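Local coordinates for protein ribose transcriptional regulator (Enterococcus faecium DO, PDB 4RK1) that binds ribose in its periplasmic-binding-protein-like domain and, as a member of the LacI family, probably regulates transcription by binding DNA, at residues Leu121-Glu134 against Tyr154-Phe168. Sequence-based numbering, arbitrary orientation.
With RIB (alpha-D-ribofuranose), chain K.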
loop_
_atom_site.group_PDB
_atom_site.type_symbol
_atom_site.label_atom_id
_atom_site.label_comp_id
_atom_site.label_asym_id
_atom_site.label_seq_id
_atom_site.Cartn_x
_atom_site.Cartn_y
_atom_site.Cartn_z
ATOM N N LEU B 121 29.816 -6.286 -0.588
ATOM C CA LEU B 121 31.244 -6.506 -0.370
ATOM C C LEU B 121 31.888 -7.256 -1.535
ATOM O O LEU B 121 33.007 -6.932 -1.911
ATOM C CB LEU B 121 31.490 -7.240 0.947
ATOM C CG LEU B 121 31.088 -6.453 2.189
ATOM C CD1 LEU B 121 30.851 -7.369 3.384
ATOM C CD2 LEU B 121 32.106 -5.370 2.518
ATOM N N SER B 122 31.183 -8.217 -2.138
ATOM C CA SER B 122 31.708 -8.914 -3.317
ATOM C C SER B 122 31.928 -7.954 -4.477
ATOM O O SER B 122 32.770 -8.199 -5.344
ATOM C CB SER B 122 30.767 -10.021 -3.781
ATOM O OG SER B 122 29.609 -9.473 -4.387
ATOM N N LEU B 123 31.160 -6.870 -4.498
ATOM C CA LEU B 123 31.284 -5.855 -5.549
ATOM C C LEU B 123 32.402 -4.844 -5.287
ATOM O O LEU B 123 32.673 -3.987 -6.130
ATOM C CB LEU B 123 29.946 -5.128 -5.736
ATOM C CG LEU B 123 28.829 -5.989 -6.332
ATOM C CD1 LEU B 123 27.507 -5.262 -6.208
ATOM C CD2 LEU B 123 29.111 -6.368 -7.778
ATOM N N GLY B 124 33.037 -4.926 -4.125
ATOM C CA GLY B 124 34.185 -4.075 -3.817
ATOM C C GLY B 124 33.833 -2.854 -2.985
ATOM O O GLY B 124 34.698 -2.020 -2.728
ATOM N N HIS B 125 32.573 -2.728 -2.561
ATOM C CA HIS B 125 32.191 -1.604 -1.696
ATOM C C HIS B 125 32.724 -1.882 -0.305
ATOM O O HIS B 125 32.511 -2.956 0.244
ATOM C CB HIS B 125 30.667 -1.386 -1.699
ATOM C CG HIS B 125 30.130 -1.081 -3.060
ATOM N ND1 HIS B 125 30.272 0.155 -3.650
ATOM C CD2 HIS B 125 29.537 -1.873 -3.986
ATOM C CE1 HIS B 125 29.756 0.125 -4.865
ATOM N NE2 HIS B 125 29.306 -1.095 -5.096
ATOM N N GLN B 126 33.456 -0.922 0.242
ATOM C CA GLN B 126 34.055 -1.076 1.562
ATOM C C GLN B 126 33.568 -0.025 2.547
ATOM O O GLN B 126 33.606 -0.251 3.756
ATOM C CB GLN B 126 35.577 -1.024 1.455
ATOM C CG GLN B 126 36.143 -1.941 0.381
ATOM C CD GLN B 126 37.623 -2.198 0.556
ATOM O OE1 GLN B 126 38.439 -1.766 -0.259
ATOM N NE2 GLN B 126 37.981 -2.898 1.629
ATOM N N THR B 127 33.136 1.126 2.040
ATOM C CA THR B 127 32.471 2.119 2.865
ATOM C C THR B 127 31.004 2.066 2.488
ATOM O O THR B 127 30.623 2.385 1.363
ATOM C CB THR B 127 33.048 3.533 2.647
ATOM O OG1 THR B 127 34.474 3.486 2.795
ATOM C CG2 THR B 127 32.478 4.506 3.666
ATOM N N ILE B 128 30.196 1.614 3.431
ATOM C CA ILE B 128 28.808 1.312 3.172
ATOM C C ILE B 128 27.934 2.030 4.180
ATOM O O ILE B 128 28.236 2.055 5.371
ATOM C CB ILE B 128 28.567 -0.207 3.261
ATOM C CG1 ILE B 128 29.301 -0.913 2.110
ATOM C CG2 ILE B 128 27.071 -0.519 3.247
ATOM C CD1 ILE B 128 29.342 -2.424 2.239
ATOM N N ALA B 129 26.836 2.587 3.685
ATOM C CA ALA B 129 25.846 3.249 4.511
ATOM C C ALA B 129 24.703 2.294 4.819
ATOM O O ALA B 129 24.263 1.517 3.965
ATOM C CB ALA B 129 25.316 4.492 3.809
ATOM N N LEU B 130 24.249 2.360 6.058
ATOM C CA LEU B 130 23.112 1.605 6.540
ATOM C C LEU B 130 21.979 2.597 6.748
ATOM O O LEU B 130 22.104 3.527 7.537
ATOM C CB LEU B 130 23.488 0.936 7.859
ATOM C CG LEU B 130 22.836 -0.384 8.225
ATOM C CD1 LEU B 130 23.255 -1.475 7.251
ATOM C CD2 LEU B 130 23.232 -0.736 9.650
ATOM N N VAL B 131 20.895 2.428 6.000
ATOM C CA VAL B 131 19.714 3.276 6.128
ATOM C C VAL B 131 18.636 2.454 6.815
ATOM O O VAL B 131 18.142 1.463 6.266
ATOM C CB VAL B 131 19.238 3.796 4.750
ATOM C CG1 VAL B 131 17.942 4.588 4.877
ATOM C CG2 VAL B 131 20.313 4.666 4.113
ATOM N N TYR B 132 18.277 2.846 8.029
ATOM C CA TYR B 132 17.442 1.992 8.871
ATOM C C TYR B 132 16.587 2.812 9.827
ATOM O O TYR B 132 16.891 3.967 10.081
ATOM C CB TYR B 132 18.335 1.035 9.655
ATOM C CG TYR B 132 19.243 1.733 10.634
ATOM C CD1 TYR B 132 20.421 2.327 10.208
ATOM C CD2 TYR B 132 18.918 1.812 11.982
ATOM C CE1 TYR B 132 21.256 2.979 11.093
ATOM C CE2 TYR B 132 19.749 2.464 12.882
ATOM C CZ TYR B 132 20.918 3.044 12.431
ATOM O OH TYR B 132 21.758 3.696 13.309
ATOM N N PRO B 133 15.516 2.211 10.365
ATOM C CA PRO B 133 14.655 2.938 11.286
ATOM C C PRO B 133 15.298 3.143 12.646
ATOM O O PRO B 133 15.789 2.194 13.240
ATOM C CB PRO B 133 13.439 2.025 11.423
ATOM C CG PRO B 133 13.950 0.659 11.124
ATOM C CD PRO B 133 14.984 0.865 10.064
ATOM N N GLU B 134 15.289 4.372 13.145
ATOM C CA GLU B 134 15.766 4.614 14.502
ATOM C C GLU B 134 14.981 3.728 15.476
ATOM O O GLU B 134 13.762 3.575 15.338
ATOM C CB GLU B 134 15.623 6.086 14.883
ATOM C CG GLU B 134 16.480 6.468 16.085
ATOM C CD GLU B 134 16.168 7.848 16.626
ATOM O OE1 GLU B 134 15.530 8.645 15.908
ATOM O OE2 GLU B 134 16.567 8.132 17.776
ATOM N N TYR B 154 34.759 -9.922 5.768
ATOM C CA TYR B 154 35.663 -9.073 4.993
ATOM C C TYR B 154 36.575 -8.220 5.887
ATOM O O TYR B 154 37.300 -7.359 5.394
ATOM C CB TYR B 154 34.865 -8.178 4.050
ATOM C CG TYR B 154 34.440 -8.863 2.774
ATOM C CD1 TYR B 154 33.379 -9.769 2.765
ATOM C CD2 TYR B 154 35.098 -8.610 1.573
ATOM C CE1 TYR B 154 32.994 -10.406 1.598
ATOM C CE2 TYR B 154 34.712 -9.242 0.395
ATOM C CZ TYR B 154 33.654 -10.131 0.413
ATOM O OH TYR B 154 33.265 -10.763 -0.747
ATOM N N GLN B 155 36.530 -8.461 7.195
ATOM C CA GLN B 155 37.328 -7.717 8.164
ATOM C C GLN B 155 37.210 -6.206 7.971
ATOM O O GLN B 155 38.189 -5.470 8.084
ATOM C CB GLN B 155 38.787 -8.189 8.114
ATOM C CG GLN B 155 38.942 -9.617 8.613
ATOM C CD GLN B 155 40.312 -10.207 8.335
ATOM O OE1 GLN B 155 40.954 -9.886 7.335
ATOM N NE2 GLN B 155 40.758 -11.091 9.216
ATOM N N ILE B 156 35.993 -5.752 7.684
ATOM C CA ILE B 156 35.706 -4.332 7.612
ATOM C C ILE B 156 35.511 -3.913 9.066
ATOM O O ILE B 156 34.826 -4.618 9.829
ATOM C CB ILE B 156 34.428 -4.018 6.804
ATOM C CG1 ILE B 156 34.447 -4.688 5.418
ATOM C CG2 ILE B 156 34.240 -2.513 6.666
ATOM C CD1 ILE B 156 35.410 -4.086 4.422
ATOM N N PRO B 157 36.142 -2.801 9.479
ATOM C CA PRO B 157 35.901 -2.347 10.851
ATOM C C PRO B 157 34.488 -1.776 10.990
ATOM O O PRO B 157 34.124 -0.886 10.223
ATOM C CB PRO B 157 36.966 -1.263 11.060
ATOM C CG PRO B 157 37.335 -0.795 9.692
ATOM C CD PRO B 157 37.098 -1.942 8.754
ATOM N N HIS B 158 33.710 -2.286 11.950
ATOM C CA HIS B 158 32.301 -1.880 12.125
ATOM C C HIS B 158 32.086 -0.359 12.174
ATOM O O HIS B 158 30.962 0.102 11.986
ATOM C CB HIS B 158 31.668 -2.516 13.377
ATOM C CG HIS B 158 31.346 -3.975 13.235
ATOM N ND1 HIS B 158 30.847 -4.728 14.277
ATOM C CD2 HIS B 158 31.470 -4.823 12.186
ATOM C CE1 HIS B 158 30.665 -5.973 13.875
ATOM N NE2 HIS B 158 31.037 -6.058 12.610
ATOM N N ASP B 159 33.145 0.410 12.431
ATOM C CA ASP B 159 33.081 1.878 12.369
ATOM C C ASP B 159 33.487 2.458 11.000
ATOM O O ASP B 159 33.888 3.618 10.901
ATOM C CB ASP B 159 33.905 2.504 13.507
ATOM C CG ASP B 159 35.300 1.911 13.628
ATOM O OD1 ASP B 159 36.036 1.862 12.618
ATOM O OD2 ASP B 159 35.656 1.491 14.746
ATOM N N GLN B 160 33.394 1.639 9.956
ATOM C CA GLN B 160 33.426 2.100 8.559
ATOM C C GLN B 160 32.017 1.941 7.945
ATOM O O GLN B 160 31.814 2.120 6.733
ATOM C CB GLN B 160 34.458 1.277 7.786
ATOM C CG GLN B 160 34.942 1.874 6.473
ATOM C CD GLN B 160 36.203 1.189 5.965
ATOM O OE1 GLN B 160 37.181 1.049 6.696
ATOM N NE2 GLN B 160 36.182 0.756 4.715
ATOM N N LEU B 161 31.062 1.551 8.792
ATOM C CA LEU B 161 29.645 1.619 8.467
ATOM C C LEU B 161 29.196 3.036 8.706
ATOM O O LEU B 161 29.370 3.546 9.804
ATOM C CB LEU B 161 28.811 0.739 9.396
ATOM C CG LEU B 161 28.390 -0.648 8.945
ATOM C CD1 LEU B 161 27.590 -1.290 10.069
ATOM C CD2 LEU B 161 27.579 -0.574 7.659
ATOM N N ILE B 162 28.599 3.657 7.694
ATOM C CA ILE B 162 27.969 4.958 7.868
ATOM C C ILE B 162 26.529 4.704 8.300
ATOM O O ILE B 162 25.717 4.201 7.521
ATOM C CB ILE B 162 28.017 5.801 6.570
ATOM C CG1 ILE B 162 29.434 5.828 5.978
ATOM C CG2 ILE B 162 27.506 7.214 6.832
ATOM C CD1 ILE B 162 30.517 6.219 6.963
ATOM N N LEU B 163 26.217 5.044 9.545
ATOM C CA LEU B 163 24.889 4.821 10.107
ATOM C C LEU B 163 23.965 5.980 9.778
ATOM O O LEU B 163 24.226 7.111 10.177
ATOM C CB LEU B 163 24.977 4.647 11.628
ATOM C CG LEU B 163 25.858 3.489 12.103
ATOM C CD1 LEU B 163 25.891 3.419 13.626
ATOM C CD2 LEU B 163 25.392 2.166 11.515
ATOM N N LEU B 164 22.879 5.700 9.062
ATOM C CA LEU B 164 21.910 6.735 8.706
ATOM C C LEU B 164 20.516 6.376 9.214
ATOM O O LEU B 164 19.642 5.982 8.426
ATOM C CB LEU B 164 21.903 6.962 7.195
ATOM C CG LEU B 164 23.241 7.330 6.562
ATOM C CD1 LEU B 164 23.097 7.407 5.055
ATOM C CD2 LEU B 164 23.765 8.650 7.099
ATOM N N PRO B 165 20.302 6.495 10.537
ATOM C CA PRO B 165 18.978 6.241 11.093
ATOM C C PRO B 165 17.965 7.277 10.616
ATOM O O PRO B 165 18.307 8.441 10.446
ATOM C CB PRO B 165 19.194 6.336 12.606
ATOM C CG PRO B 165 20.404 7.179 12.766
ATOM C CD PRO B 165 21.269 6.906 11.573
ATOM N N THR B 166 16.731 6.844 10.385
ATOM C CA THR B 166 15.694 7.721 9.860
ATOM C C THR B 166 14.307 7.141 10.170
ATOM O O THR B 166 14.192 6.163 10.902
ATOM C CB THR B 166 15.914 7.997 8.344
ATOM O OG1 THR B 166 15.049 9.057 7.902
ATOM C CG2 THR B 166 15.703 6.740 7.485
ATOM N N GLN B 167 13.260 7.768 9.649
ATOM C CA GLN B 167 11.902 7.248 9.795
ATOM C C GLN B 167 11.735 6.089 8.817
ATOM O O GLN B 167 12.305 6.111 7.728
ATOM C CB GLN B 167 10.854 8.334 9.518
ATOM C CG GLN B 167 10.798 9.446 10.563
ATOM C CD GLN B 167 11.925 10.462 10.430
ATOM O OE1 GLN B 167 12.248 10.911 9.327
ATOM N NE2 GLN B 167 12.532 10.830 11.557
ATOM N N PHE B 168 10.958 5.084 9.206
ATOM C CA PHE B 168 10.836 3.852 8.426
ATOM C C PHE B 168 9.804 4.070 7.306
ATOM O O PHE B 168 8.665 3.628 7.403
ATOM C CB PHE B 168 10.416 2.695 9.356
ATOM C CG PHE B 168 10.928 1.324 8.946
ATOM C CD1 PHE B 168 11.869 1.148 7.931
ATOM C CD2 PHE B 168 10.497 0.199 9.645
ATOM C CE1 PHE B 168 12.334 -0.119 7.596
ATOM C CE2 PHE B 168 10.965 -1.066 9.321
ATOM C CZ PHE B 168 11.884 -1.228 8.296
HETATM O O5 RIB K . 8.939 -3.279 4.997
HETATM C C5 RIB K . 8.408 -3.159 6.323
HETATM C C4 RIB K . 9.307 -3.896 7.212
HETATM O O4 RIB K . 8.830 -3.861 8.568
HETATM C C3 RIB K . 9.260 -5.278 6.579
HETATM O O3 RIB K . 10.594 -5.564 6.203
HETATM C C2 RIB K . 8.651 -6.144 7.662
HETATM O O2 RIB K . 9.384 -7.336 7.891
HETATM C C1 RIB K . 8.450 -5.214 8.877
HETATM O O1 RIB K . 9.085 -5.691 10.047
#
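Ile162 O accepts a hydrogen bond from Leu130 N at 2.8 Å, nearly straight at 167°, and the CA-H of Ala129 leans on the same oxygen. Ile128 O likewise takes a hydrogen bond from Ile162 N and a CA-H...O contact from Leu161. The ladder continues through Leu164 N to Leu130 O and Thr166 N to Tyr132 O; between them the rung from Tyr132 N to Leu164 O is weak, stretched to 3.4 Å. This is the parallel pairing of a right-handed beta-alpha-beta crossover: strand 128-133 leads through helix 138-153 into strand 161-166, an edge strand of one of the two Rossmann-like subdomains that close on ribose. Leu130 and Leu161 face that helix, while Ala129, Val131 and Leu164 pack on the other side of the sheet, toward helix 177-182 or helix 193-205. With CG wedged between its backbone N and carbonyl carbon (chi1 65°), the Tyr132 ring lies back across the edge strand, Pro165 CB off-centre over one face, 4.2 Å from the centroid. At the C-terminal end Pro133 CG sits squarely over the Phe168 ring, 3.6 Å from its centroid, and Phe168 CE2 reaches to 3.6 Å from O4 of ribose. At the other end Gln160 NE2 meets Gln126 O from above the carbonyl plane, a bent bond of 135°. Beyond it, Leu121 CB rests over the centre of the Tyr154 ring, 3.5 Å from the centroid, while Leu121 CD2 touches Ile156 CG1.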